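Amidase (Bacillus anthracis, PDB 5EWQ) probably hydrolyses amide bonds as a member of the amidase family, releasing a carboxylate and ammonia or an amine, although its natural substrate is not established. Local coordinates at residues 305-310 with 497-502; 447-452 with 482-487; 463-468 with 489-494; 315-320 with 334-339; 275-280 with 299-304. All blocks are in the same frame, centred on the assembly; numbering follows the deposited sequence.

Contact 1: residues 305-310 with 497-502; sequences LSIDGL and IGYAYE
Leu-310 packs against Ile-497, Ala-500 and Tyr-501 of helix 491-503, and each atom of its side chain can be assigned a neighbour. Leu-310 CB lies 4.0 Å from Ala-500 CB. One bond further out, Leu-310 CG comes to 3.6 Å from Ala-500 CB. The two branches then part: Leu-310 CD1 reaches 3.8 Å from Tyr-501 CB, whereas Leu-310 CD2 comes to 3.6 Å from Ile-497 CG2. The Leu-310 and Ile-497 side chains meet at about a right angle, and no hydrogen bond joins the two segments. In this way the loop between helix 270-280 and strand 314-317 packs on helix 491-503. Ahead of Leu-310 the chain makes a type I beta turn from Ser-306 to Gly-309. Inside it, Ser-306 OG accepts from Asp-308 N at 3.3 Å, an ST turn, with an N-H...O angle of 167°. This turn brings the backbone of Gly-309 close to the helix, where its N faces Ala-500 CB. Further along the contact is Tyr-499, whose CG is anti to the backbone N (chi1 -179°), which sends the ring toward residues 305-307. Leu-305 CB sits over one ring face in a CH-pi contact, 4.3 Å from the Tyr-499 centroid and displaced toward the rim. The carbonyl O of Ser-306 approaches the edge of that ring, 3.6 Å from Tyr-499 CD2, and Ile-307 CG2 touches it obliquely at CE2.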
# COMPACT_ATOMS: atom_id res chain seq x y z
N LEU A 305 -2.88 -18.02 12.67
CA LEU A 305 -3.48 -18.00 11.34
C LEU A 305 -3.83 -19.41 10.87
O LEU A 305 -2.97 -20.13 10.37
CB LEU A 305 -2.54 -17.33 10.33
CG LEU A 305 -2.80 -15.85 10.00
CD1 LEU A 305 -2.93 -15.02 11.27
CD2 LEU A 305 -1.71 -15.31 9.11
N SER A 306 -5.09 -19.78 11.04
CA SER A 306 -5.55 -21.12 10.67
C SER A 306 -6.46 -21.09 9.45
O SER A 306 -7.09 -20.08 9.16
CB SER A 306 -6.28 -21.78 11.85
OG SER A 306 -6.74 -23.07 11.51
N ILE A 307 -6.51 -22.21 8.74
CA ILE A 307 -7.36 -22.33 7.55
C ILE A 307 -8.83 -22.44 7.95
O ILE A 307 -9.72 -22.23 7.12
CB ILE A 307 -6.97 -23.55 6.70
CG1 ILE A 307 -7.14 -24.84 7.50
CG2 ILE A 307 -5.54 -23.41 6.19
CD1 ILE A 307 -6.77 -26.09 6.73
N ASP A 308 -9.08 -22.76 9.21
CA ASP A 308 -10.43 -22.83 9.74
C ASP A 308 -10.75 -21.56 10.53
O ASP A 308 -11.51 -21.59 11.50
CB ASP A 308 -10.61 -24.06 10.62
N GLY A 309 -10.15 -20.45 10.11
CA GLY A 309 -10.33 -19.18 10.79
C GLY A 309 -11.68 -18.54 10.50
O GLY A 309 -12.07 -17.58 11.16
N LEU A 310 -12.38 -19.08 9.50
CA LEU A 310 -13.71 -18.58 9.15
C LEU A 310 -14.81 -19.43 9.79
O LEU A 310 -15.99 -19.09 9.70
CB LEU A 310 -13.89 -18.56 7.63
CG LEU A 310 -13.29 -17.36 6.90
CD1 LEU A 310 -13.55 -17.46 5.40
CD2 LEU A 310 -13.85 -16.07 7.46
N ILE A 497 -9.17 -14.09 9.68
CA ILE A 497 -10.32 -14.17 8.78
C ILE A 497 -9.86 -14.12 7.33
O ILE A 497 -10.31 -14.92 6.50
CB ILE A 497 -11.33 -13.04 9.05
CG1 ILE A 497 -12.11 -13.32 10.34
CG2 ILE A 497 -12.28 -12.86 7.88
CD1 ILE A 497 -13.12 -12.25 10.68
N GLY A 498 -8.96 -13.20 7.03
CA GLY A 498 -8.44 -13.03 5.68
C GLY A 498 -7.65 -14.23 5.19
O GLY A 498 -7.76 -14.61 4.02
N TYR A 499 -6.87 -14.83 6.08
CA TYR A 499 -6.06 -15.99 5.73
C TYR A 499 -6.93 -17.20 5.41
O TYR A 499 -6.64 -17.97 4.50
CB TYR A 499 -5.09 -16.33 6.87
CG TYR A 499 -4.19 -17.51 6.58
CD1 TYR A 499 -3.03 -17.36 5.84
CD2 TYR A 499 -4.50 -18.78 7.06
CE1 TYR A 499 -2.20 -18.43 5.57
CE2 TYR A 499 -3.68 -19.86 6.80
CZ TYR A 499 -2.53 -19.68 6.06
OH TYR A 499 -1.71 -20.75 5.80
N ALA A 500 -8.02 -17.35 6.17
CA ALA A 500 -8.93 -18.47 5.98
C ALA A 500 -9.69 -18.34 4.67
O ALA A 500 -9.93 -19.34 3.98
CB ALA A 500 -9.89 -18.57 7.15
N TYR A 501 -10.08 -17.12 4.32
CA TYR A 501 -10.76 -16.87 3.06
C TYR A 501 -9.81 -17.04 1.88
O TYR A 501 -10.21 -17.48 0.80
CB TYR A 501 -11.39 -15.47 3.04
CG TYR A 501 -11.85 -15.04 1.66
CD1 TYR A 501 -12.99 -15.58 1.09
CD2 TYR A 501 -11.13 -14.09 0.94
CE1 TYR A 501 -13.41 -15.18 -0.17
CE2 TYR A 501 -11.55 -13.69 -0.32
CZ TYR A 501 -12.69 -14.24 -0.87
OH TYR A 501 -13.10 -13.84 -2.12
N GLU A 502 -8.55 -16.67 2.09
CA GLU A 502 -7.54 -16.75 1.04
C GLU A 502 -7.24 -18.20 0.66
O GLU A 502 -7.21 -18.55 -0.52
CB GLU A 502 -6.26 -16.06 1.49
CG GLU A 502 -5.13 -16.13 0.47
CD GLU A 502 -3.81 -15.67 1.04
OE1 GLU A 502 -3.46 -16.10 2.16
OE2 GLU A 502 -3.11 -14.88 0.37

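Contact 2: residues 447-452 with 482-487; sequences ALVMIN and AVFVGK
Val-449 and Phe-484 are brought together by their first torsions: with chi1 65° Val-449 CG1 lies between the backbone N and the carbonyl carbon, which leaves CG2 anti to the N, while Phe-484 takes -65°, placing its CG beside the backbone N. The two side chains run side by side in the same direction, and the Val-449 CG2 methyl comes over one face of the ring, 3.8 Å from the Phe-484 centroid and 19° off the ring normal, a CH-pi contact. Ala-482 CB shares that face of the sheet, 3.9 Å from Val-449 CG2. On the other face lies the selenomethionine Met-450. Its chain bends at chi3, and Met-450 CE reaches 3.7 Å from Val-483 CG1 and 3.6 Å from Val-485 CG2. Strands 447-451 and 479-485 are antiparallel neighbours in the large mixed sheet, with short-segment axes 4.3 Å apart. Leu-448 N reaches a lone pair of Val-485 O at 2.9 Å, in the carbonyl plane. By contrast, Met-450 N approaches Val-483 O at 2.8 Å, tilted from that plane. Backbone bonding thus ties the hydrogen-bonded pairs Leu-448/Val-485 and Met-450/Val-483, while in the non-hydrogen-bonded pair Val-449 bonds outward to Gly-316 and Leu-318, and Phe-484 to Leu-467. With the backbone so engaged, the Val-449, Phe-484 and Ala-482 face offers hydrocarbon to helix 491-503, and Met-450 packs on two valines on the other.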
# COMPACT_ATOMS: atom_id res chain seq x y z
N ALA A 447 -16.82 -9.45 11.05
CA ALA A 447 -16.23 -8.63 10.00
C ALA A 447 -17.22 -8.32 8.88
O ALA A 447 -18.26 -8.96 8.76
CB ALA A 447 -15.00 -9.33 9.43
N LEU A 448 -16.88 -7.32 8.07
CA LEU A 448 -17.69 -6.93 6.93
C LEU A 448 -16.87 -7.01 5.64
O LEU A 448 -15.76 -6.48 5.58
CB LEU A 448 -18.25 -5.52 7.11
CG LEU A 448 -19.69 -5.36 7.61
CD1 LEU A 448 -19.94 -6.19 8.85
CD2 LEU A 448 -19.98 -3.89 7.88
N VAL A 449 -17.41 -7.67 4.63
CA VAL A 449 -16.69 -7.83 3.36
C VAL A 449 -17.33 -6.99 2.26
O VAL A 449 -18.55 -6.84 2.19
CB VAL A 449 -16.63 -9.32 2.93
CG1 VAL A 449 -18.02 -9.85 2.62
CG2 VAL A 449 -15.70 -9.50 1.74
N MSE A 450 -16.49 -6.42 1.40
CA MSE A 450 -16.96 -5.58 0.30
C MSE A 450 -16.27 -5.96 -1.01
O MSE A 450 -15.27 -6.68 -1.01
CB MSE A 450 -16.71 -4.10 0.61
CG MSE A 450 -15.33 -3.62 0.17
SE MSE A 450 -14.91 -1.82 0.78
CE MSE A 450 -14.40 -2.25 2.61
N ILE A 451 -16.82 -5.47 -2.12
CA ILE A 451 -16.18 -5.65 -3.42
C ILE A 451 -15.39 -4.39 -3.78
O ILE A 451 -15.96 -3.30 -3.85
CB ILE A 451 -17.21 -5.95 -4.53
CG1 ILE A 451 -17.91 -7.28 -4.25
CG2 ILE A 451 -16.53 -5.98 -5.89
CD1 ILE A 451 -18.88 -7.69 -5.34
N ASN A 452 -14.09 -4.56 -4.00
CA ASN A 452 -13.19 -3.44 -4.29
C ASN A 452 -13.24 -2.36 -3.22
O ASN A 452 -13.13 -2.65 -2.03
CB ASN A 452 -13.50 -2.84 -5.66
CG ASN A 452 -13.30 -3.84 -6.79
OD1 ASN A 452 -12.52 -4.78 -6.67
ND2 ASN A 452 -14.00 -3.63 -7.90
N ALA A 482 -11.69 -8.71 -2.59
CA ALA A 482 -12.65 -8.66 -1.49
C ALA A 482 -12.00 -8.02 -0.28
O ALA A 482 -11.10 -8.59 0.33
CB ALA A 482 -13.15 -10.06 -1.16
N VAL A 483 -12.46 -6.82 0.07
CA VAL A 483 -11.89 -6.08 1.19
C VAL A 483 -12.71 -6.26 2.46
O VAL A 483 -13.91 -5.99 2.49
CB VAL A 483 -11.78 -4.58 0.87
CG1 VAL A 483 -11.14 -3.83 2.03
CG2 VAL A 483 -10.97 -4.37 -0.40
N PHE A 484 -12.05 -6.72 3.52
CA PHE A 484 -12.71 -7.01 4.78
C PHE A 484 -12.57 -5.87 5.78
O PHE A 484 -11.48 -5.33 5.98
CB PHE A 484 -12.16 -8.30 5.40
CG PHE A 484 -12.45 -9.53 4.59
CD1 PHE A 484 -11.62 -9.90 3.55
CD2 PHE A 484 -13.55 -10.32 4.88
CE1 PHE A 484 -11.88 -11.04 2.80
CE2 PHE A 484 -13.82 -11.46 4.14
CZ PHE A 484 -12.98 -11.81 3.10
N VAL A 485 -13.68 -5.49 6.42
CA VAL A 485 -13.66 -4.50 7.48
C VAL A 485 -13.70 -5.17 8.84
O VAL A 485 -14.68 -5.85 9.18
CB VAL A 485 -14.84 -3.51 7.37
CG1 VAL A 485 -14.91 -2.63 8.61
CG2 VAL A 485 -14.72 -2.68 6.12
N GLY A 486 -12.64 -4.99 9.62
CA GLY A 486 -12.57 -5.57 10.95
C GLY A 486 -12.95 -4.57 12.02
O GLY A 486 -13.15 -3.39 11.74
N LYS A 487 -13.04 -5.05 13.26
CA LYS A 487 -13.37 -4.18 14.39
C LYS A 487 -12.12 -3.46 14.89
O LYS A 487 -11.00 -3.85 14.56
CB LYS A 487 -14.01 -4.99 15.51
CG LYS A 487 -13.28 -6.27 15.87
CD LYS A 487 -14.26 -7.41 16.11
CE LYS A 487 -15.29 -7.05 17.16
NZ LYS A 487 -16.29 -8.14 17.36

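Contact 3: residues 463-468 with 489-494; sequences GYPELA and FGEKEL
Pro-465, just before strand 466-473, and Leu-467 within it are met by Leu-494 in the first turn of helix 491-503, so the contact seats a helix on the central sheet of the amidase. Leu-494 CD1 does most of the touching. Leu-494 CD1 lies 3.6 Å from Pro-465 CB and 3.9 Å from Pro-465 CG, with the leucine side chain slanting across the proline ring. Leu-494 CD1 is also 4.0 Å from Leu-467 CB, which places it between two residues that turn toward the helix. Leu-467 extends its CG anti to the backbone N (chi1 -177°), and this carries CD2 toward the main chain of Leu-494 near its carbonyl O. At the helix start Gly-490 occupies the N-cap position, and its O accepts from Leu-494 N at 3.1 Å. Glu-491, one residue further on, folds back through a bend at chi2 (79°), bringing its OE2 to 3.9 Å from Pro-465 CB. That approach is a van der Waals contact, not a polar bond, and the carboxylate finds its polar partner elsewhere: OE2 accepts from Ser-244 N, while Arg-247 is only a long, weak ion-pair partner of OE1. The buried acid is therefore held by a backbone N-H beside the Pro-465 ring. No hydrogen bond crosses between the two segments themselves. Pro-465 and Leu-467 instead bond through their backbones to Gly-486 and Phe-484 of the adjoining strand region. Helices packed on a large mixed sheet are the hallmark of the amidase-family fold, and this contact sets the start of helix 491-503 against strand 466-473.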
# COMPACT_ATOMS: atom_id res chain seq x y z
N GLY A 463 -11.55 4.75 11.68
CA GLY A 463 -10.25 4.22 12.08
C GLY A 463 -10.22 2.71 12.15
O GLY A 463 -9.25 2.13 12.65
N TYR A 464 -11.27 2.07 11.66
CA TYR A 464 -11.35 0.61 11.66
C TYR A 464 -10.45 0.01 10.59
O TYR A 464 -10.29 0.58 9.52
CB TYR A 464 -12.80 0.16 11.45
CG TYR A 464 -13.65 0.24 12.70
CD1 TYR A 464 -13.92 1.47 13.30
CD2 TYR A 464 -14.18 -0.90 13.28
CE1 TYR A 464 -14.69 1.55 14.45
CE2 TYR A 464 -14.96 -0.83 14.42
CZ TYR A 464 -15.21 0.40 15.00
OH TYR A 464 -15.98 0.47 16.14
N PRO A 465 -9.85 -1.16 10.89
CA PRO A 465 -8.91 -1.81 9.97
C PRO A 465 -9.58 -2.39 8.72
O PRO A 465 -10.74 -2.79 8.77
CB PRO A 465 -8.30 -2.92 10.82
CG PRO A 465 -9.35 -3.23 11.83
CD PRO A 465 -10.00 -1.91 12.14
N GLU A 466 -8.84 -2.43 7.62
CA GLU A 466 -9.33 -2.96 6.36
C GLU A 466 -8.34 -3.95 5.77
O GLU A 466 -7.14 -3.70 5.77
CB GLU A 466 -9.60 -1.83 5.36
CG GLU A 466 -10.54 -0.75 5.86
CD GLU A 466 -10.45 0.51 5.03
OE1 GLU A 466 -9.58 0.57 4.13
OE2 GLU A 466 -11.25 1.44 5.26
N LEU A 467 -8.84 -5.07 5.26
CA LEU A 467 -7.97 -6.08 4.67
C LEU A 467 -8.46 -6.52 3.29
O LEU A 467 -9.55 -7.09 3.16
CB LEU A 467 -7.85 -7.30 5.59
CG LEU A 467 -6.91 -8.40 5.12
CD1 LEU A 467 -5.49 -7.87 4.98
CD2 LEU A 467 -6.95 -9.59 6.06
N ALA A 468 -7.65 -6.26 2.27
CA ALA A 468 -8.01 -6.63 0.90
C ALA A 468 -7.43 -7.99 0.52
O ALA A 468 -6.24 -8.24 0.70
CB ALA A 468 -7.52 -5.56 -0.07
N PHE A 489 -8.89 -2.03 16.40
CA PHE A 489 -7.70 -2.68 16.94
C PHE A 489 -7.75 -4.19 16.79
O PHE A 489 -7.14 -4.93 17.57
CB PHE A 489 -7.50 -2.31 18.41
CG PHE A 489 -7.44 -0.83 18.67
CD1 PHE A 489 -6.24 -0.14 18.58
CD2 PHE A 489 -8.58 -0.12 19.00
CE1 PHE A 489 -6.18 1.22 18.82
CE2 PHE A 489 -8.53 1.24 19.24
CZ PHE A 489 -7.33 1.91 19.15
N GLY A 490 -8.48 -4.66 15.78
CA GLY A 490 -8.67 -6.08 15.57
C GLY A 490 -7.95 -6.61 14.34
O GLY A 490 -8.52 -7.38 13.56
N GLU A 491 -6.69 -6.21 14.17
CA GLU A 491 -5.88 -6.69 13.06
C GLU A 491 -5.60 -8.18 13.19
O GLU A 491 -5.44 -8.88 12.19
CB GLU A 491 -4.56 -5.92 12.97
CG GLU A 491 -4.68 -4.52 12.37
CD GLU A 491 -5.20 -3.49 13.36
OE1 GLU A 491 -5.63 -3.87 14.46
OE2 GLU A 491 -5.17 -2.29 13.02
N LYS A 492 -5.55 -8.66 14.43
CA LYS A 492 -5.30 -10.07 14.70
C LYS A 492 -6.42 -10.95 14.17
O LYS A 492 -6.17 -12.02 13.61
CB LYS A 492 -5.12 -10.30 16.21
N GLU A 493 -7.66 -10.49 14.33
CA GLU A 493 -8.81 -11.25 13.88
C GLU A 493 -9.00 -11.10 12.37
O GLU A 493 -9.47 -12.02 11.70
CB GLU A 493 -10.08 -10.80 14.61
CG GLU A 493 -11.29 -11.68 14.36
CD GLU A 493 -12.51 -11.25 15.15
OE1 GLU A 493 -13.49 -12.02 15.21
OE2 GLU A 493 -12.48 -10.13 15.71
N LEU A 494 -8.63 -9.94 11.84
CA LEU A 494 -8.75 -9.68 10.41
C LEU A 494 -7.85 -10.59 9.59
O LEU A 494 -8.28 -11.19 8.61
CB LEU A 494 -8.42 -8.22 10.09
CG LEU A 494 -9.62 -7.32 9.76
CD1 LEU A 494 -9.15 -6.03 9.12
CD2 LEU A 494 -10.60 -8.05 8.85

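Contact 4: residues 315-320 with 334-339; sequences IGLLFS and KIRKDL
Phe-319 and Ile-335 meet within a beta-alpha-beta unit, strand 314-317, helix 329-341 and strand 345-347, in which the helix returns antiparallel to the first strand (167° between the short-segment axes). Phe-319 takes chi1 of 64°, with CG between the backbone N and the carbonyl carbon, and this swings its ring toward the helix. The far end of the ring does the touching: Phe-319 CZ is 3.6 Å from Ile-335 CG2, the two side chains crossing at a slant. Two residues earlier, Leu-317 points CD2 at the aliphatic stem of Arg-336, 3.6 Å from its CG and 3.7 Å from its CD. The arginine bends at chi3 (-56°) beyond these carbons, so its hydrocarbon part packs while the residue stays exposed. Ile-315 and Leu-339 complete the row more loosely, with Ile-315 CG2 and Leu-339 CD1 4.3 Å apart. All contacts across the interface are apolar. Along the helix itself, charge is paired in a salt bridge: Lys-334 NZ, which also bonds Asn-507, donates to the syn lone pair of Asp-338 OD2 at 2.6 Å.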
# COMPACT_ATOMS: atom_id res chain seq x y z
N ILE A 315 -19.75 -12.98 8.98
CA ILE A 315 -19.36 -11.92 8.06
C ILE A 315 -20.57 -11.27 7.40
O ILE A 315 -21.38 -11.94 6.77
CB ILE A 315 -18.41 -12.44 6.96
CG1 ILE A 315 -17.06 -12.87 7.55
CG2 ILE A 315 -18.18 -11.37 5.90
CD1 ILE A 315 -17.01 -14.32 7.98
N GLY A 316 -20.68 -9.95 7.54
CA GLY A 316 -21.76 -9.20 6.93
C GLY A 316 -21.38 -8.69 5.55
O GLY A 316 -20.41 -7.95 5.39
N LEU A 317 -22.16 -9.09 4.55
CA LEU A 317 -21.89 -8.71 3.17
C LEU A 317 -22.29 -7.27 2.88
O LEU A 317 -23.35 -6.82 3.29
CB LEU A 317 -22.61 -9.66 2.20
CG LEU A 317 -21.92 -10.96 1.80
CD1 LEU A 317 -21.67 -11.87 3.00
CD2 LEU A 317 -22.73 -11.68 0.75
N LEU A 318 -21.42 -6.56 2.16
CA LEU A 318 -21.70 -5.18 1.78
C LEU A 318 -22.00 -5.09 0.29
O LEU A 318 -21.98 -4.01 -0.30
CB LEU A 318 -20.52 -4.27 2.14
CG LEU A 318 -20.13 -4.25 3.61
CD1 LEU A 318 -19.03 -3.23 3.87
CD2 LEU A 318 -21.34 -3.97 4.48
N PHE A 319 -22.27 -6.24 -0.32
CA PHE A 319 -22.60 -6.30 -1.74
C PHE A 319 -23.71 -7.31 -2.00
O PHE A 319 -23.90 -8.25 -1.23
CB PHE A 319 -21.36 -6.65 -2.57
CG PHE A 319 -20.81 -8.03 -2.29
CD1 PHE A 319 -19.88 -8.22 -1.28
CD2 PHE A 319 -21.22 -9.12 -3.03
CE1 PHE A 319 -19.37 -9.48 -1.02
CE2 PHE A 319 -20.72 -10.38 -2.78
CZ PHE A 319 -19.79 -10.56 -1.77
N SER A 320 -24.45 -7.10 -3.09
CA SER A 320 -25.51 -8.03 -3.48
C SER A 320 -25.22 -8.62 -4.85
O SER A 320 -24.97 -7.89 -5.82
CB SER A 320 -26.86 -7.32 -3.48
OG SER A 320 -26.82 -6.14 -4.27
N LYS A 334 -18.98 -16.37 -6.22
CA LYS A 334 -17.94 -17.26 -5.72
C LYS A 334 -17.45 -16.81 -4.35
O LYS A 334 -17.00 -17.62 -3.54
CB LYS A 334 -16.77 -17.34 -6.70
CG LYS A 334 -15.75 -18.41 -6.36
CD LYS A 334 -14.61 -18.44 -7.37
CE LYS A 334 -13.61 -19.54 -7.05
NZ LYS A 334 -13.04 -19.38 -5.68
N ILE A 335 -17.53 -15.51 -4.09
CA ILE A 335 -17.15 -14.95 -2.80
C ILE A 335 -18.04 -15.51 -1.69
O ILE A 335 -17.55 -15.94 -0.65
CB ILE A 335 -17.23 -13.41 -2.79
CG1 ILE A 335 -16.20 -12.82 -3.76
CG2 ILE A 335 -17.00 -12.87 -1.39
CD1 ILE A 335 -16.19 -11.30 -3.78
N ARG A 336 -19.35 -15.52 -1.94
CA ARG A 336 -20.30 -16.08 -0.98
C ARG A 336 -20.04 -17.56 -0.76
O ARG A 336 -20.06 -18.04 0.37
CB ARG A 336 -21.74 -15.86 -1.46
CG ARG A 336 -22.16 -14.41 -1.57
CD ARG A 336 -23.67 -14.29 -1.65
NE ARG A 336 -24.22 -15.07 -2.76
CZ ARG A 336 -25.51 -15.08 -3.09
NH1 ARG A 336 -25.93 -15.82 -4.11
NH2 ARG A 336 -26.38 -14.35 -2.40
N LYS A 337 -19.81 -18.28 -1.85
CA LYS A 337 -19.56 -19.72 -1.79
C LYS A 337 -18.33 -20.03 -0.95
O LYS A 337 -18.39 -20.85 -0.04
CB LYS A 337 -19.40 -20.29 -3.20
CG LYS A 337 -18.99 -21.76 -3.23
CD LYS A 337 -18.84 -22.27 -4.65
CE LYS A 337 -18.30 -23.69 -4.67
NZ LYS A 337 -19.19 -24.64 -3.93
N ASP A 338 -17.22 -19.37 -1.26
CA ASP A 338 -15.96 -19.60 -0.56
C ASP A 338 -16.07 -19.26 0.93
O ASP A 338 -15.44 -19.90 1.77
CB ASP A 338 -14.84 -18.78 -1.20
CG ASP A 338 -14.47 -19.28 -2.58
OD1 ASP A 338 -14.62 -20.49 -2.84
OD2 ASP A 338 -14.05 -18.46 -3.42
N LEU A 339 -16.88 -18.25 1.25
CA LEU A 339 -17.12 -17.88 2.64
C LEU A 339 -17.96 -18.95 3.33
O LEU A 339 -17.69 -19.32 4.47
CB LEU A 339 -17.81 -16.52 2.73
CG LEU A 339 -16.94 -15.29 2.43
CD1 LEU A 339 -17.76 -14.02 2.52
CD2 LEU A 339 -15.74 -15.23 3.36

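Contact 5: residues 275-280 with 299-304; sequences TLFNAM and IDYTKD
Asp-300 OD1 is gripped by Thr-302 of its own loop and, weakly, by Asn-278 of helix 270-280. Thr-302 OG1 donates to Asp-300 OD1 at 2.5 Å and Thr-302 N at 3.3 Å, the latter defining an Asx turn. Both donors reach the oxygen from the same face of the carboxylate, above its plane. The bond from Asn-278 ND2 to Asp-300 OD1 is weak (3.2 Å), and the amide stands perpendicular to the carboxylate. The other end of the amide makes the straighter link: Tyr-301 N gives its hydrogen to a lone pair of Asn-278 OD1, in the carbonyl plane, at 3.1 Å and 177°. Asn-278 CG lies beside its own backbone N (chi1 -72°), and from there the amide reaches both loop residues at once. Asn-278 OD1 also sits in the plane of the tyrosine ring, at its edge, 3.2 Å from Tyr-301 CD2. Phe-277 approaches this ring from a different direction. Phe-277 CD2 lies 3.7 Å from Tyr-301 CD2, over one face near the rim, with the planes inclined at 59°, an oblique aromatic pair. Beside them Thr-302 CG2 packs on Thr-275 OG1, whose hydroxyl is bonded to Lys-271 O. Tyr-301 OH is likewise engaged, by Arg-247 NH2, and its ring touches Glu-491 and Lys-492 at the start of helix 491-503. The Asn-278 amide thus acts as acceptor and donor toward successive loop residues, which probably sets its rotation, mainly through the bond from Tyr-301 N, and the charge on Asp-300 is probably moderated by its donors.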
# COMPACT_ATOMS: atom_id res chain seq x y z
N THR A 275 3.43 -10.66 8.19
CA THR A 275 4.85 -10.72 8.52
C THR A 275 5.46 -9.33 8.51
O THR A 275 6.20 -8.95 9.43
CB THR A 275 5.61 -11.62 7.52
OG1 THR A 275 5.13 -12.97 7.64
CG2 THR A 275 7.10 -11.59 7.81
N LEU A 276 5.15 -8.55 7.48
CA LEU A 276 5.61 -7.18 7.37
C LEU A 276 4.96 -6.29 8.42
O LEU A 276 5.57 -5.35 8.92
CB LEU A 276 5.33 -6.64 5.96
CG LEU A 276 5.77 -5.20 5.67
CD1 LEU A 276 7.27 -5.06 5.82
CD2 LEU A 276 5.33 -4.78 4.28
N PHE A 277 3.71 -6.61 8.74
CA PHE A 277 2.92 -5.81 9.68
C PHE A 277 3.47 -5.88 11.10
O PHE A 277 3.16 -5.03 11.94
CB PHE A 277 1.46 -6.27 9.66
CG PHE A 277 0.53 -5.40 10.45
CD1 PHE A 277 0.38 -4.06 10.12
CD2 PHE A 277 -0.21 -5.92 11.50
CE1 PHE A 277 -0.49 -3.25 10.84
CE2 PHE A 277 -1.07 -5.12 12.22
CZ PHE A 277 -1.21 -3.78 11.89
N ASN A 278 4.31 -6.88 11.36
CA ASN A 278 4.91 -7.05 12.68
C ASN A 278 5.92 -5.96 13.02
O ASN A 278 6.05 -5.56 14.18
CB ASN A 278 5.59 -8.42 12.78
CG ASN A 278 4.59 -9.56 12.86
OD1 ASN A 278 3.48 -9.40 13.37
ND2 ASN A 278 4.99 -10.73 12.37
N ALA A 279 6.64 -5.48 12.01
CA ALA A 279 7.70 -4.50 12.23
C ALA A 279 7.22 -3.06 12.03
O ALA A 279 7.90 -2.12 12.45
CB ALA A 279 8.87 -4.78 11.30
N MSE A 280 6.07 -2.89 11.40
CA MSE A 280 5.54 -1.56 11.15
C MSE A 280 4.89 -0.98 12.41
O MSE A 280 5.03 0.21 12.70
CB MSE A 280 4.52 -1.58 10.01
CG MSE A 280 5.06 -2.13 8.70
SE MSE A 280 3.78 -1.83 7.26
CE MSE A 280 2.22 -1.44 8.37
N ILE A 299 2.40 -8.19 19.04
CA ILE A 299 2.04 -9.57 18.78
C ILE A 299 2.62 -10.08 17.46
O ILE A 299 2.98 -9.30 16.59
CB ILE A 299 0.50 -9.75 18.73
CG1 ILE A 299 -0.19 -8.65 19.54
CG2 ILE A 299 0.10 -11.13 19.22
CD1 ILE A 299 -1.70 -8.70 19.47
N ASP A 300 2.73 -11.40 17.34
CA ASP A 300 3.13 -12.03 16.09
C ASP A 300 1.88 -12.42 15.31
O ASP A 300 1.19 -13.38 15.66
CB ASP A 300 4.01 -13.25 16.35
CG ASP A 300 4.78 -13.70 15.12
OD1 ASP A 300 4.34 -13.40 13.99
OD2 ASP A 300 5.84 -14.35 15.29
N TYR A 301 1.58 -11.68 14.25
CA TYR A 301 0.35 -11.87 13.48
C TYR A 301 0.44 -13.02 12.48
O TYR A 301 -0.35 -13.09 11.54
CB TYR A 301 -0.02 -10.58 12.74
CG TYR A 301 -0.45 -9.45 13.65
CD1 TYR A 301 -1.77 -9.31 14.05
CD2 TYR A 301 0.47 -8.51 14.10
CE1 TYR A 301 -2.17 -8.28 14.87
CE2 TYR A 301 0.08 -7.47 14.93
CZ TYR A 301 -1.24 -7.36 15.31
OH TYR A 301 -1.64 -6.33 16.13
N THR A 302 1.38 -13.93 12.69
CA THR A 302 1.57 -15.05 11.78
C THR A 302 1.37 -16.40 12.47
O THR A 302 1.38 -17.45 11.81
CB THR A 302 2.97 -15.03 11.13
OG1 THR A 302 3.97 -15.09 12.15
CG2 THR A 302 3.15 -13.76 10.31
N LYS A 303 1.18 -16.38 13.78
CA LYS A 303 1.02 -17.61 14.55
C LYS A 303 -0.42 -18.10 14.55
O LYS A 303 -0.70 -19.24 14.18
CB LYS A 303 1.51 -17.41 15.99
CG LYS A 303 2.98 -17.04 16.11
CD LYS A 303 3.42 -17.01 17.56
CE LYS A 303 3.40 -18.40 18.17
NZ LYS A 303 4.35 -19.33 17.49
N ASP A 304 -1.34 -17.22 14.95
CA ASP A 304 -2.75 -17.59 15.05
C ASP A 304 -3.47 -17.45 13.71
O ASP A 304 -4.53 -16.83 13.63
CB ASP A 304 -3.45 -16.73 16.11
CG ASP A 304 -2.87 -16.93 17.49
OD1 ASP A 304 -1.65 -17.20 17.60
OD2 ASP A 304 -3.63 -16.81 18.48

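Contacts 2, 3 and 4 are buried; contacts 1 and 5 are only partly so, and both involve the loop between helix 270-280 and strand 314-317. Contacts 1, 3 and 4 join by apolar packing, contact 2 adds backbone bonds, and contact 5 side-chain bonds. Only contact 2 is strand on strand; its neighbours in the sheet supply contact 3 on one side and contact 4 on the other. Helix 491-503 serves contacts 1 and 3, and its Tyr-501 reaches Phe-484 of contact 2 and Leu-339 of contact 4. Contact 5 joins this group at Glu-491. Contacts 4 and 5 lie furthest apart, about 26 Å between centres.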